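Side-chain contacts in molybdate-binding protein MolA (PDB 3PSH), which binds molybdate and tungstate in the periplasm and delivers molybdate to the low-affinity ABC importer MolBC: residues 241-246 against 276-281; 199-204 against 284-289; 188-191 against 195-198; 270-275 against 290-295. One frame throughout, in Å; residues are numbered along the deposited sequence.

How the contacts relate
All four contacts lie in the half of MolA built on the parallel sheet 211-213, 184-188, 237-240 and 268-270. Contact 3 comes first along the chain, just after strand 184-188, and closes before the others open. Contacts 1 and 4 alternate in sequence, as do contacts 2 and 4, which share helix 283-297. Contacts 1 and 3, with centres about 9 Å apart, both touch molybdate and are joined by Gln241. The centres of contacts 1 and 2 are about 10 Å apart, and the Lys276–Glu284 salt bridge ties them; those of contacts 2 and 4 are about 9 Å apart. Binding loops and the helix behind them thus form one continuous packed unit.

Contact 1. Residues 241-246 against 276-281; sequences QDRYPD and KAWGYP. With MOO (molybdate ion), chain B.
The molybdate pocket is built here from two loops, and at its heart the guanidinium of Arg243 lies flat on the indole of Trp278. Their planes are 12° apart, and Arg243 CZ sits 3.7 Å from the centroid of the Trp278 five-membered ring, a cation-pi stack that suits an arginine needing its edge for an anion. From CG to NE the arginine chain is extended, which carries the charge from the turn at 241-244 out to the ligand. There NH1 of Arg243 bonds O4 of molybdate at 2.9 Å, while NH2 reaches both O1 and O4. Gln241 fixes the rotation of this group: its OE1 takes NE and NH2 side-on, 2.9 Å from Arg243 NE, both donors lying above the same face of the amide plane. Both loops follow strands of the parallel sheet, 237-240 and 268-270, so the site lies at the carboxyl ends of the strands, as in other periplasmic binding proteins. Across the contact Gln241 NE2 bonds Ala277 O at 3.1 Å, from well above the carbonyl plane; Ala277 centres an inverse gamma turn. Beyond it the backbone takes over: Gly279 N points almost straight at molybdate O1 (2.8 Å, 176°), and Tyr280 N bonds O3. Arg243 NH1 has a second partner in Gln51 O, and Tyr196, His26 and Gln27 complete the grip on the anion.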
loop_
_atom_site.group_PDB
_atom_site.type_symbol
_atom_site.label_atom_id
_atom_site.label_comp_id
_atom_site.label_asym_id
_atom_site.label_seq_id
_atom_site.Cartn_x
_atom_site.Cartn_y
_atom_site.Cartn_z
ATOM N N GLN A 241 -8.968 7.505 -1.488
ATOM C CA GLN A 241 -8.688 6.175 -0.918
ATOM C C GLN A 241 -9.838 5.727 -0.058
ATOM O O GLN A 241 -10.326 6.579 0.727
ATOM C CB GLN A 241 -7.413 6.293 -0.049
ATOM C CG GLN A 241 -6.146 6.570 -0.937
ATOM C CD GLN A 241 -4.827 6.795 -0.170
ATOM O OE1 GLN A 241 -4.814 6.970 1.100
ATOM N NE2 GLN A 241 -3.714 6.757 -0.915
ATOM N N ASP A 242 -10.179 4.429 -0.126
ATOM C CA ASP A 242 -11.305 3.855 0.624
ATOM C C ASP A 242 -11.194 4.077 2.137
ATOM O O ASP A 242 -12.242 4.280 2.832
ATOM C CB ASP A 242 -11.427 2.355 0.380
ATOM C CG ASP A 242 -12.696 1.769 0.983
ATOM O OD1 ASP A 242 -13.809 2.292 0.648
ATOM O OD2 ASP A 242 -12.596 0.777 1.730
ATOM N N ARG A 243 -9.947 4.129 2.638
ATOM C CA ARG A 243 -9.797 4.363 4.126
ATOM C C ARG A 243 -10.131 5.776 4.592
ATOM O O ARG A 243 -10.202 5.996 5.807
ATOM C CB ARG A 243 -8.394 4.038 4.600
ATOM C CG ARG A 243 -7.297 4.821 3.798
ATOM C CD ARG A 243 -5.829 4.334 4.223
ATOM N NE ARG A 243 -4.891 5.091 3.348
ATOM C CZ ARG A 243 -3.540 4.895 3.338
ATOM N NH1 ARG A 243 -3.035 4.022 4.256
ATOM N NH2 ARG A 243 -2.710 5.584 2.546
ATOM N N TYR A 244 -10.280 6.723 3.633
ATOM C CA TYR A 244 -10.625 8.104 3.930
ATOM C C TYR A 244 -11.906 8.573 3.231
ATOM O O TYR A 244 -11.918 9.561 2.537
ATOM C CB TYR A 244 -9.464 8.982 3.565
ATOM C CG TYR A 244 -8.175 8.669 4.332
ATOM C CD1 TYR A 244 -8.189 8.468 5.732
ATOM C CD2 TYR A 244 -6.927 8.524 3.673
ATOM C CE1 TYR A 244 -6.996 8.174 6.433
ATOM C CE2 TYR A 244 -5.685 8.320 4.432
ATOM C CZ TYR A 244 -5.771 8.101 5.780
ATOM O OH TYR A 244 -4.633 7.840 6.561
ATOM N N PRO A 245 -13.008 7.890 3.486
ATOM C CA PRO A 245 -14.199 8.156 2.723
ATOM C C PRO A 245 -14.763 9.558 2.956
ATOM O O PRO A 245 -15.417 10.100 2.030
ATOM C CB PRO A 245 -15.180 7.135 3.300
ATOM C CG PRO A 245 -14.721 6.895 4.721
ATOM C CD PRO A 245 -13.214 6.898 4.559
ATOM N N ASP A 246 -14.504 10.173 4.133
ATOM C CA ASP A 246 -15.000 11.554 4.406
ATOM C C ASP A 246 -14.459 12.570 3.395
ATOM O O ASP A 246 -15.022 13.713 3.229
ATOM C CB ASP A 246 -14.610 12.006 5.827
ATOM C CG ASP A 246 -15.299 11.205 6.955
ATOM O OD1 ASP A 246 -16.222 10.374 6.682
ATOM O OD2 ASP A 246 -14.911 11.468 8.133
ATOM N N LYS A 276 -5.936 -0.024 -3.613
ATOM C CA LYS A 276 -5.092 0.894 -2.812
ATOM C C LYS A 276 -4.090 1.715 -3.641
ATOM O O LYS A 276 -3.014 1.221 -4.029
ATOM C CB LYS A 276 -4.352 0.074 -1.759
ATOM C CG LYS A 276 -5.348 -0.722 -0.969
ATOM C CD LYS A 276 -4.538 -1.520 0.147
ATOM C CE LYS A 276 -5.478 -1.946 1.338
ATOM N NZ LYS A 276 -6.378 -3.026 0.861
ATOM N N ALA A 277 -4.477 2.952 -3.935
ATOM C CA ALA A 277 -3.469 3.792 -4.603
ATOM C C ALA A 277 -2.589 4.479 -3.597
ATOM O O ALA A 277 -2.485 5.682 -3.553
ATOM C CB ALA A 277 -4.116 4.804 -5.546
ATOM N N TRP A 278 -1.834 3.616 -2.935
ATOM C CA TRP A 278 -1.140 4.063 -1.736
ATOM C C TRP A 278 0.304 4.395 -2.160
ATOM O O TRP A 278 0.752 4.151 -3.271
ATOM C CB TRP A 278 -1.064 2.857 -0.786
ATOM C CG TRP A 278 -2.294 2.612 -0.048
ATOM C CD1 TRP A 278 -3.560 3.285 -0.210
ATOM C CD2 TRP A 278 -2.466 1.674 1.010
ATOM N NE1 TRP A 278 -4.457 2.773 0.705
ATOM C CE2 TRP A 278 -3.794 1.826 1.491
ATOM C CE3 TRP A 278 -1.589 0.771 1.677
ATOM C CZ2 TRP A 278 -4.283 1.043 2.583
ATOM C CZ3 TRP A 278 -2.076 0.060 2.794
ATOM C CH2 TRP A 278 -3.416 0.142 3.178
ATOM N N GLY A 279 1.058 4.994 -1.251
ATOM C CA GLY A 279 2.454 5.278 -1.615
ATOM C C GLY A 279 3.299 4.015 -1.742
ATOM O O GLY A 279 4.306 4.028 -2.425
ATOM N N TYR A 280 2.840 2.931 -1.136
ATOM C CA TYR A 280 3.445 1.568 -1.242
ATOM C C TYR A 280 2.527 0.612 -2.071
ATOM O O TYR A 280 1.292 0.571 -1.794
ATOM C CB TYR A 280 3.616 0.920 0.198
ATOM C CG TYR A 280 4.700 1.569 1.037
ATOM C CD1 TYR A 280 5.875 0.864 1.411
ATOM C CD2 TYR A 280 4.509 2.860 1.518
ATOM C CE1 TYR A 280 6.883 1.484 2.215
ATOM C CE2 TYR A 280 5.505 3.496 2.276
ATOM C CZ TYR A 280 6.653 2.771 2.652
ATOM O OH TYR A 280 7.603 3.476 3.420
ATOM N N PRO A 281 3.108 -0.330 -2.863
ATOM C CA PRO A 281 2.310 -1.262 -3.624
ATOM C C PRO A 281 1.795 -2.385 -2.671
ATOM O O PRO A 281 2.557 -2.851 -1.795
ATOM C CB PRO A 281 3.317 -1.835 -4.580
ATOM C CG PRO A 281 4.715 -1.894 -3.783
ATOM C CD PRO A 281 4.591 -0.528 -3.097
HETATM MO MO MOO B . 0.909 4.508 2.337
HETATM O O1 MOO B . 0.084 5.571 1.313
HETATM O O2 MOO B . 2.329 5.233 2.988
HETATM O O3 MOO B . 1.391 3.130 1.462
HETATM O O4 MOO B . -0.233 3.940 3.458
HETATM O O HOH W 1 -7.541 2.565 1.120
#

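Contact 2. Residues 199-204 against 284-289; sequences GKYTGL and EALALG
This is a buried helix-to-helix contact made by a single aromatic side chain: Tyr201, in the first turn of helix 201-208, spans the gap to helix 283-297. The backbones stay well apart, with the CA atoms of Tyr201 and Ala285 separated by 9.6 Å, a gap that the long, flat tyrosine fills. With CG trans to the backbone N (chi1 175°), the ring is carried straight out toward the other helix. It meets two aliphatic groups there. The methyl of Ala285 comes to 3.9 Å from Tyr201 CE2, its small size leaving space for the phenol to come close to the helix backbone. Leu286 reaches the outer part of the ring with one branch, CD1 lying 3.6 Å from Tyr201 CZ and 3.5 Å from Tyr201 OH. Both approaches are oblique to the ring. The buried hydroxyl is hydrogen-bonded to the carboxylate of Glu290, one turn further along the same helix, which also meets Arg168. Tyr201 also bonds through its backbone to Gly279 of the molybdate site, consistent with a second-shell place for this packing. Around the pair, Arg168 of helix 168-175 touches both Tyr201 and Leu286, Leu140 of helix 132-151 packs on Leu286, and Pro281 lies against the tyrosine.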
loop_
_atom_site.group_PDB
_atom_site.type_symbol
_atom_site.label_atom_id
_atom_site.label_comp_id
_atom_site.label_asym_id
_atom_site.label_seq_id
_atom_site.Cartn_x
_atom_site.Cartn_y
_atom_site.Cartn_z
ATOM N N GLY A 199 7.833 9.153 -6.937
ATOM C CA GLY A 199 8.487 8.094 -6.124
ATOM C C GLY A 199 7.506 7.256 -5.360
ATOM O O GLY A 199 7.863 6.627 -4.309
ATOM N N LYS A 200 6.211 7.257 -5.812
ATOM C CA LYS A 200 5.243 6.502 -5.018
ATOM C C LYS A 200 4.450 5.542 -5.917
ATOM O O LYS A 200 4.154 5.896 -7.080
ATOM C CB LYS A 200 4.271 7.522 -4.385
ATOM C CG LYS A 200 4.905 8.421 -3.328
ATOM C CD LYS A 200 5.202 7.613 -2.012
ATOM C CE LYS A 200 6.378 8.202 -1.289
ATOM N NZ LYS A 200 6.611 7.276 -0.054
ATOM N N TYR A 201 3.905 4.481 -5.339
ATOM C CA TYR A 201 3.035 3.500 -6.106
ATOM C C TYR A 201 1.732 4.163 -6.754
ATOM O O TYR A 201 1.268 3.776 -7.845
ATOM C CB TYR A 201 2.635 2.271 -5.252
ATOM C CG TYR A 201 1.682 1.382 -6.015
ATOM C CD1 TYR A 201 2.103 0.740 -7.192
ATOM C CD2 TYR A 201 0.322 1.322 -5.600
ATOM C CE1 TYR A 201 1.173 0.031 -7.963
ATOM C CE2 TYR A 201 -0.613 0.640 -6.299
ATOM C CZ TYR A 201 -0.189 -0.044 -7.469
ATOM O OH TYR A 201 -1.064 -0.713 -8.276
ATOM N N THR A 202 1.215 5.174 -6.043
ATOM C CA THR A 202 0.030 5.945 -6.524
ATOM C C THR A 202 0.141 6.210 -8.055
ATOM O O THR A 202 -0.764 5.816 -8.840
ATOM C CB THR A 202 -0.100 7.254 -5.749
ATOM O OG1 THR A 202 -0.039 7.010 -4.301
ATOM C CG2 THR A 202 -1.432 7.942 -6.116
ATOM N N GLY A 203 1.247 6.841 -8.484
ATOM C CA GLY A 203 1.330 7.279 -9.930
ATOM C C GLY A 203 1.476 6.034 -10.829
ATOM O O GLY A 203 1.146 6.076 -12.013
ATOM N N LEU A 204 2.067 4.923 -10.306
ATOM C CA LEU A 204 2.243 3.669 -11.054
ATOM C C LEU A 204 0.903 3.032 -11.282
ATOM O O LEU A 204 0.590 2.524 -12.369
ATOM C CB LEU A 204 3.184 2.665 -10.358
ATOM C CG LEU A 204 4.683 3.136 -10.536
ATOM C CD1 LEU A 204 5.501 2.455 -9.521
ATOM C CD2 LEU A 204 5.137 2.693 -11.905
ATOM N N GLU A 284 -3.043 -6.829 -3.706
ATOM C CA GLU A 284 -4.433 -6.652 -4.229
ATOM C C GLU A 284 -4.628 -5.415 -5.041
ATOM O O GLU A 284 -5.555 -5.368 -5.872
ATOM C CB GLU A 284 -5.497 -6.707 -3.092
ATOM C CG GLU A 284 -5.469 -5.531 -2.089
ATOM C CD GLU A 284 -4.429 -5.563 -0.978
ATOM O OE1 GLU A 284 -3.450 -6.343 -1.083
ATOM O OE2 GLU A 284 -4.614 -4.793 -0.002
ATOM N N ALA A 285 -3.811 -4.406 -4.771
ATOM C CA ALA A 285 -3.895 -3.114 -5.542
ATOM C C ALA A 285 -3.460 -3.369 -6.955
ATOM O O ALA A 285 -4.127 -2.857 -7.851
ATOM C CB ALA A 285 -3.047 -2.091 -4.921
ATOM N N LEU A 286 -2.370 -4.131 -7.163
ATOM C CA LEU A 286 -1.987 -4.544 -8.580
ATOM C C LEU A 286 -3.058 -5.399 -9.206
ATOM O O LEU A 286 -3.657 -5.056 -10.264
ATOM C CB LEU A 286 -0.625 -5.324 -8.610
ATOM C CG LEU A 286 0.508 -4.274 -8.451
ATOM C CD1 LEU A 286 0.711 -3.520 -7.081
ATOM C CD2 LEU A 286 1.857 -4.973 -8.844
ATOM N N ALA A 287 -3.377 -6.516 -8.529
ATOM C CA ALA A 287 -4.157 -7.558 -9.157
ATOM C C ALA A 287 -5.612 -7.054 -9.489
ATOM O O ALA A 287 -6.170 -7.237 -10.623
ATOM C CB ALA A 287 -4.156 -8.754 -8.275
ATOM N N LEU A 288 -6.230 -6.438 -8.493
ATOM C CA LEU A 288 -7.595 -6.018 -8.600
ATOM C C LEU A 288 -7.725 -4.481 -8.825
ATOM O O LEU A 288 -8.605 -3.987 -9.578
ATOM C CB LEU A 288 -8.349 -6.470 -7.287
ATOM C CG LEU A 288 -8.164 -7.950 -6.893
ATOM C CD1 LEU A 288 -8.898 -8.206 -5.534
ATOM C CD2 LEU A 288 -8.750 -8.894 -7.968
ATOM N N GLY A 289 -6.959 -3.706 -8.071
ATOM C CA GLY A 289 -7.118 -2.296 -8.104
ATOM C C GLY A 289 -6.859 -1.721 -9.505
ATOM O O GLY A 289 -7.605 -0.842 -9.921
#

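Contact 3. Residues 188-191 against 195-198; sequences MANP and TYGS. With MOO (molybdate ion), chain B.
The molybdate-binding Tyr196 is brought against Met188 and Asn190 where the chain leaves strand 184-188 of this lobe's parallel sheet and enters strand 194-196, which pairs antiparallel with 222-224. The tight, buried part has a polar corner. A first torsion of -167° turns Thr195 OG1 toward the neighbouring strand end, where it donates to Met188 O at 2.7 Å, along a lone pair in the carbonyl plane. A water closes the same corner, accepting from Met188 N and donating to Thr195 OG1, so a threonine hydroxyl here both gives and receives. Ordinary van der Waals packing on the tyrosine completes this buried side. Met188, bent at chi2 and chi3, lies alongside Tyr196 with its CG 3.9 Å from Tyr196 CD2, and its flexible thioether end turns away toward Met271. Asn190 meets the ring at its edge: OD1 is 3.4 Å from Tyr196 CE2, with the amide plane 80° from that of the ring. The amide nitrogen of Asn190 hydrogen-bonds Gln241 OE1, and Gln241 NE2 in turn reaches the tyrosine hydroxyl, so second-shell amides position the phenol. Phe222 packs edge-to-face with Tyr196. By contrast, the outer ends, Pro191 and Ser198, are partly exposed and do not meet across the contact. At the pocket end a phenol offers a donor without adding charge: Tyr196 OH donates to molybdate O1 at a short 2.5 Å.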
loop_
_atom_site.group_PDB
_atom_site.type_symbol
_atom_site.label_atom_id
_atom_site.label_comp_id
_atom_site.label_asym_id
_atom_site.label_seq_id
_atom_site.Cartn_x
_atom_site.Cartn_y
_atom_site.Cartn_z
ATOM N N MET A 188 -5.021 12.273 -6.710
ATOM C CA MET A 188 -5.337 11.550 -5.496
ATOM C C MET A 188 -5.526 12.552 -4.326
ATOM O O MET A 188 -4.585 13.156 -3.887
ATOM C CB MET A 188 -4.202 10.508 -5.259
ATOM C CG MET A 188 -4.298 9.842 -3.962
ATOM S SD MET A 188 -5.862 9.010 -3.601
ATOM C CE MET A 188 -5.879 7.902 -4.771
ATOM N N ALA A 189 -6.722 12.651 -3.823
ATOM C CA ALA A 189 -6.998 13.626 -2.718
ATOM C C ALA A 189 -7.077 12.867 -1.368
ATOM O O ALA A 189 -7.965 12.068 -1.137
ATOM C CB ALA A 189 -8.366 14.350 -3.021
ATOM N N ASN A 190 -6.042 13.053 -0.549
ATOM C CA ASN A 190 -5.971 12.574 0.833
ATOM C C ASN A 190 -6.438 13.691 1.784
ATOM O O ASN A 190 -6.593 14.854 1.345
ATOM C CB ASN A 190 -4.548 12.081 1.160
ATOM C CG ASN A 190 -4.364 10.638 0.823
ATOM O OD1 ASN A 190 -4.629 10.210 -0.281
ATOM N ND2 ASN A 190 -3.924 9.847 1.817
ATOM N N PRO A 191 -6.704 13.357 3.054
ATOM C CA PRO A 191 -7.215 14.344 4.048
ATOM C C PRO A 191 -6.343 15.559 4.130
ATOM O O PRO A 191 -5.121 15.561 3.789
ATOM C CB PRO A 191 -7.180 13.549 5.363
ATOM C CG PRO A 191 -7.530 12.184 4.907
ATOM C CD PRO A 191 -6.659 12.014 3.635
ATOM N N THR A 195 -1.439 14.955 -0.856
ATOM C CA THR A 195 -1.477 14.118 -2.113
ATOM C C THR A 195 -0.192 13.374 -2.222
ATOM O O THR A 195 0.751 13.587 -1.375
ATOM C CB THR A 195 -1.786 14.978 -3.370
ATOM O OG1 THR A 195 -2.111 14.089 -4.438
ATOM C CG2 THR A 195 -0.522 15.716 -3.867
ATOM N N TYR A 196 -0.070 12.537 -3.232
ATOM C CA TYR A 196 1.238 11.866 -3.500
ATOM C C TYR A 196 1.792 12.345 -4.784
ATOM O O TYR A 196 1.113 12.400 -5.856
ATOM C CB TYR A 196 1.078 10.348 -3.666
ATOM C CG TYR A 196 0.499 9.667 -2.439
ATOM C CD1 TYR A 196 1.281 8.845 -1.562
ATOM C CD2 TYR A 196 -0.903 9.740 -2.135
ATOM C CE1 TYR A 196 0.651 8.116 -0.445
ATOM C CE2 TYR A 196 -1.450 9.113 -1.013
ATOM C CZ TYR A 196 -0.702 8.323 -0.118
ATOM O OH TYR A 196 -1.307 7.641 0.897
ATOM N N GLY A 197 3.061 12.643 -4.758
ATOM C CA GLY A 197 3.699 13.041 -5.925
ATOM C C GLY A 197 4.624 11.919 -6.465
ATOM O O GLY A 197 4.311 10.730 -6.358
ATOM N N SER A 198 5.828 12.255 -6.959
ATOM C CA SER A 198 6.758 11.277 -7.517
ATOM C C SER A 198 7.309 10.274 -6.443
ATOM O O SER A 198 7.238 10.569 -5.213
ATOM C CB SER A 198 7.974 11.938 -8.262
ATOM O OG SER A 198 8.705 12.685 -7.241
HETATM MO MO MOO B . 0.909 4.508 2.337
HETATM O O1 MOO B . 0.084 5.571 1.313
HETATM O O2 MOO B . 2.329 5.233 2.988
HETATM O O3 MOO B . 1.391 3.130 1.462
HETATM O O4 MOO B . -0.233 3.940 3.458
HETATM O O HOH W 2 -2.336 13.260 -7.100
#

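Contact 4. Residues 270-275 against 290-295; sequences LMPEYA and EVWLAK
Trp292, on helix 283-297, presses its indole against the loop that leaves strand 268-270, and the loop residues meet it in turn. Leu270 ends the strand and contributes mainly its backbone: its carbonyl O is 4.3 Å from Trp292 CH2, while its side chain points away. Met271 follows, setting CG 4.1 Å from Trp292 CZ3; its chain bends at chi3, so that the terminal methyl also comes near that corner of the benzene ring. A flexible methionine can follow such an outline without demanding an exact fit. Pro272 makes the closest approach. Its CD lies over the face of the indole, 3.5 Å from the centroid of the Trp292 six-membered ring and 17° off the ring normal, a CH-pi contact, and CG continues the cover over the five-membered ring, 3.6 Å from Trp292 NE1. The rigid pyrrolidine suits a flat aromatic face, and it also starts the type I turn that is closed by Ala275 N bonding Pro272 O at 2.8 Å. Within that turn Tyr274 returns to the tryptophan roughly at a right angle: its OH is 3.5 Å from Trp292 CD1, and its ring edge is turned to the tryptophan CB. The first torsion of Trp292 (chi1 -178°) sends the indole out from the helix and across to the loop. Helix 307-319 packs alongside, Leu307 touching both Trp292 and Tyr274, while Met205 of helix 201-208 lies against Met271 and Val240 of strand 237-240 bonds the backbone of Met271.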
loop_
_atom_site.group_PDB
_atom_site.type_symbol
_atom_site.label_atom_id
_atom_site.label_comp_id
_atom_site.label_asym_id
_atom_site.label_seq_id
_atom_site.Cartn_x
_atom_site.Cartn_y
_atom_site.Cartn_z
ATOM N N LEU A 270 -14.683 7.438 -4.743
ATOM C CA LEU A 270 -14.008 6.652 -3.640
ATOM C C LEU A 270 -13.594 5.334 -4.258
ATOM O O LEU A 270 -14.370 4.683 -4.933
ATOM C CB LEU A 270 -15.072 6.352 -2.587
ATOM C CG LEU A 270 -14.391 5.670 -1.342
ATOM C CD1 LEU A 270 -13.449 6.623 -0.621
ATOM C CD2 LEU A 270 -15.608 5.281 -0.512
ATOM N N MET A 271 -12.312 4.985 -4.127
ATOM C CA MET A 271 -11.810 3.699 -4.702
ATOM C C MET A 271 -12.206 2.541 -3.801
ATOM O O MET A 271 -12.352 2.742 -2.577
ATOM C CB MET A 271 -10.263 3.705 -4.905
ATOM C CG MET A 271 -9.818 4.892 -5.714
ATOM S SD MET A 271 -8.063 5.013 -6.068
ATOM C CE MET A 271 -7.802 3.465 -7.023
ATOM N N PRO A 272 -12.313 1.347 -4.378
ATOM C CA PRO A 272 -12.663 0.277 -3.511
ATOM C C PRO A 272 -11.553 -0.064 -2.511
ATOM O O PRO A 272 -10.330 0.249 -2.673
ATOM C CB PRO A 272 -12.720 -0.954 -4.411
ATOM C CG PRO A 272 -13.207 -0.333 -5.758
ATOM C CD PRO A 272 -12.545 1.020 -5.809
ATOM N N GLU A 273 -11.999 -0.872 -1.547
ATOM C CA GLU A 273 -11.143 -1.280 -0.509
ATOM C C GLU A 273 -9.785 -1.891 -1.007
ATOM O O GLU A 273 -8.721 -1.566 -0.427
ATOM C CB GLU A 273 -11.843 -2.410 0.235
ATOM C CG GLU A 273 -11.136 -3.002 1.435
ATOM C CD GLU A 273 -12.060 -4.046 2.098
ATOM O OE1 GLU A 273 -12.208 -5.205 1.560
ATOM O OE2 GLU A 273 -12.616 -3.631 3.174
ATOM N N TYR A 274 -9.889 -2.756 -2.026
ATOM C CA TYR A 274 -8.737 -3.443 -2.602
ATOM C C TYR A 274 -7.856 -2.564 -3.458
ATOM O O TYR A 274 -6.721 -2.916 -3.791
ATOM C CB TYR A 274 -9.135 -4.715 -3.347
ATOM C CG TYR A 274 -10.197 -4.424 -4.359
ATOM C CD1 TYR A 274 -9.838 -3.863 -5.555
ATOM C CD2 TYR A 274 -11.532 -4.720 -4.103
ATOM C CE1 TYR A 274 -10.810 -3.607 -6.549
ATOM C CE2 TYR A 274 -12.505 -4.480 -5.080
ATOM C CZ TYR A 274 -12.126 -3.878 -6.270
ATOM O OH TYR A 274 -12.986 -3.592 -7.313
ATOM N N ALA A 275 -8.401 -1.416 -3.850
ATOM C CA ALA A 275 -7.780 -0.621 -4.991
ATOM C C ALA A 275 -6.949 0.428 -4.382
ATOM O O ALA A 275 -7.257 1.653 -4.500
ATOM C CB ALA A 275 -8.834 -0.055 -5.905
ATOM N N GLU A 290 -5.746 -2.085 -10.142
ATOM C CA GLU A 290 -5.433 -1.512 -11.454
ATOM C C GLU A 290 -6.491 -1.921 -12.487
ATOM O O GLU A 290 -6.877 -1.128 -13.347
ATOM C CB GLU A 290 -4.075 -1.993 -11.936
ATOM C CG GLU A 290 -2.987 -1.372 -11.052
ATOM C CD GLU A 290 -1.557 -1.802 -11.459
ATOM O OE1 GLU A 290 -1.355 -2.590 -12.414
ATOM O OE2 GLU A 290 -0.588 -1.389 -10.683
ATOM N N VAL A 291 -7.053 -3.108 -12.320
ATOM C CA VAL A 291 -8.126 -3.590 -13.261
ATOM C C VAL A 291 -9.397 -2.728 -12.960
ATOM O O VAL A 291 -10.033 -2.204 -13.913
ATOM C CB VAL A 291 -8.416 -5.110 -13.143
ATOM C CG1 VAL A 291 -9.560 -5.513 -14.094
ATOM C CG2 VAL A 291 -7.115 -5.943 -13.441
ATOM N N TRP A 292 -9.773 -2.527 -11.670
ATOM C CA TRP A 292 -10.874 -1.579 -11.407
ATOM C C TRP A 292 -10.707 -0.213 -12.047
ATOM O O TRP A 292 -11.681 0.307 -12.704
ATOM C CB TRP A 292 -11.084 -1.430 -9.899
ATOM C CG TRP A 292 -12.254 -0.483 -9.591
ATOM C CD1 TRP A 292 -13.546 -0.847 -9.404
ATOM C CD2 TRP A 292 -12.177 0.910 -9.309
ATOM N NE1 TRP A 292 -14.325 0.246 -9.107
ATOM C CE2 TRP A 292 -13.509 1.361 -9.045
ATOM C CE3 TRP A 292 -11.109 1.870 -9.333
ATOM C CZ2 TRP A 292 -13.788 2.737 -8.791
ATOM C CZ3 TRP A 292 -11.405 3.271 -9.104
ATOM C CH2 TRP A 292 -12.747 3.658 -8.814
ATOM N N LEU A 293 -9.499 0.392 -11.896
ATOM C CA LEU A 293 -9.361 1.748 -12.385
ATOM C C LEU A 293 -9.394 1.700 -13.954
ATOM O O LEU A 293 -9.957 2.616 -14.603
ATOM C CB LEU A 293 -8.029 2.376 -11.873
ATOM C CG LEU A 293 -7.752 3.805 -12.299
ATOM C CD1 LEU A 293 -8.865 4.765 -11.829
ATOM C CD2 LEU A 293 -6.388 4.198 -11.672
ATOM N N ALA A 294 -8.774 0.657 -14.535
ATOM C CA ALA A 294 -8.736 0.546 -16.024
ATOM C C ALA A 294 -10.184 0.451 -16.498
ATOM O O ALA A 294 -10.548 1.124 -17.460
ATOM C CB ALA A 294 -7.961 -0.656 -16.460
ATOM N N LYS A 295 -11.032 -0.367 -15.834
ATOM C CA LYS A 295 -12.396 -0.575 -16.296
ATOM C C LYS A 295 -13.240 0.684 -16.083
ATOM O O LYS A 295 -14.222 0.944 -16.825
ATOM C CB LYS A 295 -13.100 -1.760 -15.565
ATOM C CG LYS A 295 -12.640 -3.099 -15.784
ATOM C CD LYS A 295 -13.567 -4.189 -15.059
ATOM C CE LYS A 295 -15.140 -4.212 -15.360
ATOM N NZ LYS A 295 -15.462 -4.881 -16.676
#